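Local coordinates for glyoxalase family protein (Bacillus cereus, PDB 1ZSW), which is of unknown function but binds a zinc ion and belongs to the glyoxalase (vicinal oxygen chelate) family of metalloproteins, at residues F143-A146 with E147-L151; V109-E112 with D113-H116; Y73-K76 with T77-G81; F285-S288 with N289-F293. All blocks are in the same frame, centred on the assembly; numbering follows the deposited sequence. Where two conformers were deposited one is given.

Interaction 1: residues F143-A146 with E147-L151; sequences FEDA and EGLRL
Asp145 reaches across the turn with OD1, which accepts two backbone N-H groups: Glu147 N at 2.9 Å from Asp145 OD1 and Leu149 N at 3.1 Å from the same atom. The two donors come from opposite faces of the carboxylate, both well out of its plane, so the oxygen is gripped from above and below. A chi1 of 77° sets CG between the Asp145 backbone N and carbonyl carbon and swings the carboxylate over the turn. The other oxygen, OD2, accepts from Tyr48 OH of helix 41-51, and two waters lie between it and Glu147 OE2. The carboxylate oxygens Asp145 OD2 and Glu147 OE2 stand 4.4 Å apart; Glu147 OE1 forms a salt bridge with Arg241, and its OE2 is hydrogen-bonded to Thr38 OG1. This is a beta hairpin, strand 138-144 turning into strand 150-155 through a type I turn from Asp145 to Gly148, closed by Gly148 N to Asp145 O at 3.2 Å. Asp145 N in turn donates to Leu149 O, in the carbonyl plane. Phe143 and Leu151 form the hydrogen-bonded pair, with Leu151 N to Phe143 O at 2.8 Å. On their shared face Leu151 CB sits over the Phe143 ring, 3.7 Å from its centroid.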
# COMPACT_ATOMS: atom_id res chain seq x y z
N PHE A 143 -10.54 2.27 11.81
CA PHE A 143 -10.26 3.64 12.24
C PHE A 143 -10.02 4.57 11.03
O PHE A 143 -9.98 4.10 9.89
CB PHE A 143 -9.07 3.67 13.23
CG PHE A 143 -7.73 3.31 12.61
CD1 PHE A 143 -6.82 4.31 12.34
CD2 PHE A 143 -7.38 1.99 12.39
CE1 PHE A 143 -5.54 4.00 11.83
CE2 PHE A 143 -6.11 1.65 11.84
CZ PHE A 143 -5.20 2.68 11.58
N GLU A 144 -9.95 5.86 11.26
CA GLU A 144 -9.70 6.85 10.21
C GLU A 144 -8.69 7.87 10.67
O GLU A 144 -8.64 8.22 11.86
CB GLU A 144 -10.98 7.59 9.84
CG GLU A 144 -12.07 6.72 9.33
CD GLU A 144 -13.27 7.51 8.78
OE1 GLU A 144 -13.22 8.74 8.60
OE2 GLU A 144 -14.27 6.83 8.51
N ASP A 145 -7.91 8.41 9.74
CA ASP A 145 -7.13 9.57 10.07
C ASP A 145 -7.98 10.84 9.96
O ASP A 145 -9.17 10.77 9.58
CB ASP A 145 -5.77 9.64 9.31
CG ASP A 145 -5.89 10.08 7.89
OD1 ASP A 145 -6.97 10.52 7.43
OD2 ASP A 145 -4.84 9.98 7.19
N ALA A 146 -7.39 11.97 10.29
CA ALA A 146 -8.13 13.24 10.30
C ALA A 146 -8.60 13.72 8.92
O ALA A 146 -9.46 14.61 8.82
CB ALA A 146 -7.27 14.33 10.95
N GLU A 147 -8.04 13.13 7.86
CA GLU A 147 -8.33 13.51 6.47
C GLU A 147 -9.38 12.61 5.82
O GLU A 147 -9.68 12.74 4.62
CB GLU A 147 -7.02 13.42 5.68
CG GLU A 147 -5.96 14.34 6.30
CD GLU A 147 -4.85 14.71 5.35
OE1 GLU A 147 -4.86 15.83 4.80
OE2 GLU A 147 -3.98 13.85 5.19
N GLY A 148 -9.89 11.65 6.59
CA GLY A 148 -10.93 10.77 6.10
C GLY A 148 -10.41 9.50 5.45
O GLY A 148 -11.17 8.77 4.84
N LEU A 149 -9.10 9.26 5.56
CA LEU A 149 -8.57 7.98 5.10
C LEU A 149 -9.04 6.86 6.01
O LEU A 149 -8.87 6.95 7.24
CB LEU A 149 -7.02 8.02 5.02
CG LEU A 149 -6.40 6.68 4.57
CD1 LEU A 149 -6.73 6.37 3.14
CD2 LEU A 149 -4.84 6.82 4.68
N ARG A 150 -9.58 5.79 5.41
CA ARG A 150 -10.10 4.68 6.16
C ARG A 150 -9.09 3.57 6.24
O ARG A 150 -8.56 3.14 5.19
CB ARG A 150 -11.43 4.17 5.54
CG ARG A 150 -12.55 5.24 5.64
CD ARG A 150 -13.69 4.89 4.68
NE ARG A 150 -13.40 5.38 3.32
CZ ARG A 150 -14.21 5.20 2.28
NH1 ARG A 150 -15.35 4.52 2.43
NH2 ARG A 150 -13.88 5.69 1.10
N LEU A 151 -8.81 3.14 7.48
CA LEU A 151 -7.93 2.02 7.78
C LEU A 151 -8.56 0.98 8.70
O LEU A 151 -9.60 1.24 9.31
CB LEU A 151 -6.59 2.53 8.41
CG LEU A 151 -5.86 3.61 7.61
CD1 LEU A 151 -6.13 4.98 8.19
CD2 LEU A 151 -4.33 3.34 7.62
O HOH W 1 -4.61 11.00 4.53
O HOH W 2 -2.98 12.21 7.20

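Interaction 2: residues V109-E112 with D113-H116; sequences VPSE and DSLH
Ser111 and Ser114 bond reciprocally, each backbone N-H directed at the other's hydroxyl oxygen. Ser114 N donates to Ser111 OG at 3.0 Å, with an N-H...O angle of 164°; the return bond, Ser111 N to Ser114 OG, is longer at 3.3 Å and more bent, at 142°. The torsions fit this exchange: chi1 of Ser111 (74°) sets OG between its backbone N and carbonyl carbon, turned toward the first turn of the helix, whereas Ser114 OG lies beside its own backbone N and reaches back to Ser111. The hydroxyls themselves come within 3.1 Å, Ser111 OG to Ser114 OG. Together they make a capping box with Ser111 as N-cap of helix 112-124, giving the amide of Ser114 an acceptor where no preceding helical turn exists. Regular helical bonding starts at once, Leu115 N donating to Ser111 O at 3.2 Å and His116 N to Glu112 O. Ser114 OG also bonds to His176 ND1, which joins the helix start to a distant loop. Beneath the cap the last residue of strand 101-109 packs against the helix: Val109 CG2 meets Leu115 CD2 at 3.8 Å, the two side chains crossing at about a right angle, while Val109 CB lies 3.9 Å from Ser114 CB. Leu115 continues inward onto Leu153 and Val155 of strand 150-155 and Leu141 of strand 138-144.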
# COMPACT_ATOMS: atom_id res chain seq x y z
N VAL A 109 -1.90 -6.62 12.83
CA VAL A 109 -1.34 -6.58 14.19
C VAL A 109 -1.34 -7.98 14.74
O VAL A 109 -2.11 -8.82 14.29
CB VAL A 109 -2.06 -5.60 15.13
CG1 VAL A 109 -1.92 -4.19 14.62
CG2 VAL A 109 -3.59 -5.96 15.32
N PRO A 110 -0.41 -8.29 15.67
CA PRO A 110 -0.23 -9.70 16.02
C PRO A 110 -1.41 -10.42 16.70
O PRO A 110 -1.62 -11.57 16.39
CB PRO A 110 1.00 -9.66 16.94
CG PRO A 110 1.72 -8.36 16.54
CD PRO A 110 0.59 -7.41 16.29
N SER A 111 -2.14 -9.77 17.58
CA SER A 111 -3.13 -10.51 18.39
C SER A 111 -4.37 -9.71 18.75
O SER A 111 -4.43 -8.49 18.59
CB SER A 111 -2.42 -10.92 19.69
OG SER A 111 -2.30 -9.76 20.50
N GLU A 112 -5.43 -10.42 19.19
CA GLU A 112 -6.65 -9.72 19.59
C GLU A 112 -6.34 -8.77 20.75
O GLU A 112 -6.94 -7.71 20.90
CB GLU A 112 -7.80 -10.71 19.92
CG GLU A 112 -8.38 -11.36 18.67
CD GLU A 112 -9.63 -12.20 18.89
OE1 GLU A 112 -9.54 -13.45 18.77
OE2 GLU A 112 -10.71 -11.63 19.13
N ASP A 113 -5.33 -9.15 21.54
CA ASP A 113 -4.78 -8.30 22.60
C ASP A 113 -4.26 -6.96 22.06
O ASP A 113 -4.59 -5.91 22.60
CB ASP A 113 -3.67 -9.04 23.36
CG ASP A 113 -3.04 -8.20 24.48
OD1 ASP A 113 -1.81 -8.33 24.70
OD2 ASP A 113 -3.77 -7.42 25.13
N SER A 114 -3.48 -7.00 20.98
CA SER A 114 -3.05 -5.80 20.24
C SER A 114 -4.24 -4.93 19.85
O SER A 114 -4.19 -3.70 19.94
CB SER A 114 -2.19 -6.12 19.00
OG SER A 114 -1.19 -7.11 19.25
N LEU A 115 -5.35 -5.54 19.42
CA LEU A 115 -6.55 -4.71 19.19
C LEU A 115 -7.00 -3.92 20.42
O LEU A 115 -7.41 -2.76 20.32
CB LEU A 115 -7.72 -5.55 18.65
CG LEU A 115 -7.54 -6.20 17.28
CD1 LEU A 115 -8.79 -6.99 16.90
CD2 LEU A 115 -7.21 -5.14 16.18
N HIS A 116 -6.89 -4.52 21.60
CA HIS A 116 -7.25 -3.83 22.83
C HIS A 116 -6.27 -2.72 23.15
O HIS A 116 -6.69 -1.62 23.54
CB HIS A 116 -7.39 -4.83 23.99
CG HIS A 116 -8.57 -5.74 23.83
ND1 HIS A 116 -9.86 -5.34 24.11
CD2 HIS A 116 -8.66 -7.02 23.40
CE1 HIS A 116 -10.69 -6.34 23.85
NE2 HIS A 116 -9.99 -7.37 23.42

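Interaction 3: residues Y73-K76 with T77-G81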
# COMPACT_ATOMS: atom_id res chain seq x y z
N TYR A 73 6.31 5.76 5.26
CA TYR A 73 6.32 5.12 6.59
C TYR A 73 6.28 3.61 6.41
O TYR A 73 5.69 3.09 5.46
CB TYR A 73 5.07 5.58 7.35
CG TYR A 73 4.92 7.09 7.42
CD1 TYR A 73 4.17 7.79 6.46
CD2 TYR A 73 5.58 7.85 8.43
CE1 TYR A 73 4.03 9.17 6.50
CE2 TYR A 73 5.45 9.25 8.47
CZ TYR A 73 4.67 9.89 7.49
OH TYR A 73 4.48 11.24 7.48
N GLY A 74 6.86 2.89 7.35
CA GLY A 74 6.83 1.44 7.30
C GLY A 74 7.54 0.85 8.49
O GLY A 74 7.55 1.43 9.55
N ASP A 75 8.12 -0.31 8.26
CA ASP A 75 8.81 -1.05 9.30
C ASP A 75 10.25 -0.53 9.42
O ASP A 75 10.57 0.51 8.88
CB ASP A 75 8.74 -2.58 9.08
CG ASP A 75 9.63 -3.09 7.96
OD1 ASP A 75 10.17 -2.26 7.22
OD2 ASP A 75 9.77 -4.33 7.80
N LYS A 76 11.09 -1.28 10.11
CA LYS A 76 12.48 -0.83 10.37
C LYS A 76 13.20 -0.34 9.10
O LYS A 76 13.89 0.68 9.13
CB LYS A 76 13.29 -1.95 11.02
CG LYS A 76 14.72 -1.55 11.43
CD LYS A 76 15.42 -2.78 11.99
CE LYS A 76 16.87 -2.49 12.33
NZ LYS A 76 16.92 -1.60 13.53
N THR A 77 13.02 -1.05 7.99
CA THR A 77 13.70 -0.69 6.73
C THR A 77 12.75 -0.23 5.62
O THR A 77 13.15 -0.00 4.47
CB THR A 77 14.53 -1.87 6.16
OG1 THR A 77 13.66 -2.96 5.87
CG2 THR A 77 15.59 -2.32 7.16
N GLY A 78 11.47 -0.12 5.94
CA GLY A 78 10.52 0.24 4.90
C GLY A 78 10.39 -0.90 3.92
O GLY A 78 10.23 -0.67 2.71
N SER A 79 10.38 -2.13 4.41
CA SER A 79 10.41 -3.29 3.50
C SER A 79 9.10 -3.42 2.70
O SER A 79 8.06 -2.90 3.15
CB SER A 79 10.72 -4.55 4.26
OG SER A 79 9.68 -4.83 5.13
N PRO A 80 9.15 -4.03 1.51
CA PRO A 80 7.95 -4.25 0.71
C PRO A 80 6.85 -4.88 1.54
O PRO A 80 7.08 -5.87 2.29
CB PRO A 80 8.42 -5.23 -0.36
CG PRO A 80 9.86 -4.74 -0.63
CD PRO A 80 10.37 -4.49 0.79
N GLY A 81 5.65 -4.34 1.40
CA GLY A 81 4.56 -4.86 2.23
C GLY A 81 4.24 -3.99 3.44
O GLY A 81 3.17 -4.15 4.06
O HOH W 3 12.74 -4.18 7.79
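Asp75 folds its carboxylate over the backbone of Thr77-Ser79, with OD1 only 2.8 Å from Ser79 N. That bond is nearly straight, at 170°, and approaches OD1 on the syn side, though 32° out of the carboxylate plane. The second oxygen takes the hydroxyl of the same serine, Ser79 OG donating to Asp75 OD2 at 2.7 Å from above the plane. One residue thus holds both carboxylate oxygens, which restrains rotation of the group. A chi1 of 74° brings Asp75 CG back over its own backbone and makes this reach possible. Thr77 N and Gly78 N add weak bonds to OD1, while Gly78 N also donates to Asp75 O at 3.1 Å. A water donates weakly to Asp75 OD2 and also lies close to Thr77 OG1. The loop follows strand 69-74 and leads into strand 83-88; Gly78 takes a positive phi as the chain bends round the carboxylate. Asp75 OD2 also accepts from Glu165 N, and Lys76 NZ forms a salt bridge with Glu168. With backbone amides, a serine hydroxyl and a water all directed at it, the buried Asp75 side chain sits in surroundings that would probably favour its charged form.

Interaction 4: residues F285-S288 with N289-F293; sequences FRES and NGILF
A chi1 of 57° followed by a chi2 of 68° curls the Glu287 side chain back over the turn that follows it, where its carboxylate meets the amides of Asn289 and Ile291. Ile291 N donates to Glu287 OE2 at 2.9 Å, arriving nearly in line with the C-O bond. Asn289 N lies between the two oxygens: its bond to Glu287 OE1, 3.1 Å, is the straighter, while that to OE2 is weak. Two backbone N-H groups therefore fix the carboxylate, and the side-chain methylene Glu287 CG meets the edge of the Phe293 ring, 3.6 Å from Phe293 CE1. These contacts close the beta hairpin of strands 280-286 and 292-300 at a type I turn running from Glu287 to Gly290, with Gly290 N bonded to Glu287 O at 2.8 Å. Arg286 and Leu292 occupy one face of the hairpin. The Arg286 chain, extended as far as NE, carries its guanidinium along the turn so that NH1 donates to Gly290 O at 2.8 Å, with the oxygen in the guanidinium plane. Leu292 CB lies over one face of that group, toward its rim, 3.6 Å from Arg286 NH1. Across the sheet, Phe285 and Phe293 form the hydrogen-bonded pair; Phe293 CB sits over the Phe285 ring, and the two rings, their planes 21° apart, are slid so far that they barely overlap. Leu292 also touches His246, a zinc ligand in strand 244-251, and Glu294, another ligand, follows Phe293 directly. Met194 of helix 191-201 packs against Glu287, Ile291 and Phe293.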
# COMPACT_ATOMS: atom_id res chain seq x y z
N PHE A 285 -0.60 0.81 -14.42
CA PHE A 285 -1.68 0.64 -15.39
C PHE A 285 -2.98 0.83 -14.65
O PHE A 285 -3.05 0.57 -13.42
CB PHE A 285 -1.64 -0.74 -16.10
CG PHE A 285 -2.03 -1.91 -15.21
CD1 PHE A 285 -3.33 -2.41 -15.23
CD2 PHE A 285 -1.10 -2.46 -14.34
CE1 PHE A 285 -3.67 -3.49 -14.38
CE2 PHE A 285 -1.44 -3.54 -13.51
CZ PHE A 285 -2.73 -4.03 -13.54
N ARG A 286 -4.00 1.28 -15.37
CA ARG A 286 -5.36 1.39 -14.80
C ARG A 286 -6.20 0.27 -15.36
O ARG A 286 -6.12 -0.07 -16.57
CB ARG A 286 -5.99 2.72 -15.18
CG ARG A 286 -5.56 3.81 -14.35
CD ARG A 286 -6.47 5.03 -14.45
NE ARG A 286 -5.75 6.14 -13.87
CZ ARG A 286 -5.81 6.54 -12.60
NH1 ARG A 286 -6.61 5.95 -11.72
NH2 ARG A 286 -5.04 7.56 -12.21
N GLU A 287 -7.00 -0.35 -14.49
CA GLU A 287 -7.90 -1.39 -15.00
C GLU A 287 -9.26 -0.82 -15.42
O GLU A 287 -9.47 0.39 -15.42
CB GLU A 287 -7.99 -2.60 -14.07
CG GLU A 287 -8.43 -2.33 -12.66
CD GLU A 287 -9.89 -1.91 -12.59
OE1 GLU A 287 -10.80 -2.77 -12.76
OE2 GLU A 287 -10.10 -0.69 -12.39
N SER A 288 -10.18 -1.72 -15.77
CA SER A 288 -11.47 -1.34 -16.35
C SER A 288 -12.24 -0.28 -15.54
O SER A 288 -12.88 0.59 -16.12
CB SER A 288 -12.35 -2.60 -16.53
OG SER A 288 -11.59 -3.72 -16.95
N ASN A 289 -12.17 -0.37 -14.21
CA ASN A 289 -12.90 0.52 -13.33
C ASN A 289 -12.10 1.78 -13.00
O ASN A 289 -12.54 2.59 -12.22
CB ASN A 289 -13.26 -0.19 -12.02
CG ASN A 289 -14.19 -1.36 -12.25
OD1 ASN A 289 -13.77 -2.52 -12.28
ND2 ASN A 289 -15.45 -1.06 -12.45
N GLY A 290 -10.93 1.93 -13.60
CA GLY A 290 -10.15 3.13 -13.37
C GLY A 290 -9.22 3.04 -12.16
O GLY A 290 -8.59 4.04 -11.81
N ILE A 291 -9.18 1.88 -11.49
CA ILE A 291 -8.27 1.72 -10.36
C ILE A 291 -6.81 1.70 -10.87
O ILE A 291 -6.49 0.94 -11.77
CB ILE A 291 -8.54 0.39 -9.61
CG1 ILE A 291 -9.99 0.26 -9.10
CG2 ILE A 291 -7.54 0.21 -8.47
CD1 ILE A 291 -10.38 1.27 -8.09
N LEU A 292 -5.93 2.47 -10.25
CA LEU A 292 -4.51 2.51 -10.67
C LEU A 292 -3.72 1.53 -9.88
O LEU A 292 -3.62 1.63 -8.64
CB LEU A 292 -3.93 3.93 -10.47
CG LEU A 292 -2.51 4.21 -10.95
CD1 LEU A 292 -2.40 4.00 -12.45
CD2 LEU A 292 -2.16 5.66 -10.63
N PHE A 293 -3.12 0.59 -10.59
CA PHE A 293 -2.24 -0.38 -9.98
C PHE A 293 -0.80 -0.09 -10.38
O PHE A 293 -0.54 0.46 -11.49
CB PHE A 293 -2.57 -1.77 -10.52
CG PHE A 293 -3.74 -2.41 -9.89
CD1 PHE A 293 -4.91 -2.49 -10.58
CD2 PHE A 293 -3.65 -3.02 -8.64
CE1 PHE A 293 -6.03 -3.15 -10.05
CE2 PHE A 293 -4.79 -3.66 -8.09
CZ PHE A 293 -5.98 -3.70 -8.82

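Overall arrangement
From the N terminus, interaction 3 comes first, turning the chain between strands 69-74 and 83-88. Interaction 2 follows where strand 101-109 passes into helix 112-124, and interaction 1 closes the hairpin of strands 138-144 and 150-155. Interaction 4 closes another hairpin much later, in the second glyoxalase-like part of the chain. All four are in series; none nests or crosses. Interactions 3 and 4 reach the same eight-stranded sheet on opposite sides of the chain's centre, their own centres about 25 Å apart. Interactions 1 and 2 meet indirectly: Leu115 packs on strands 138-144 and 150-155, although the nearest atoms of the two contacts are about 8 Å apart.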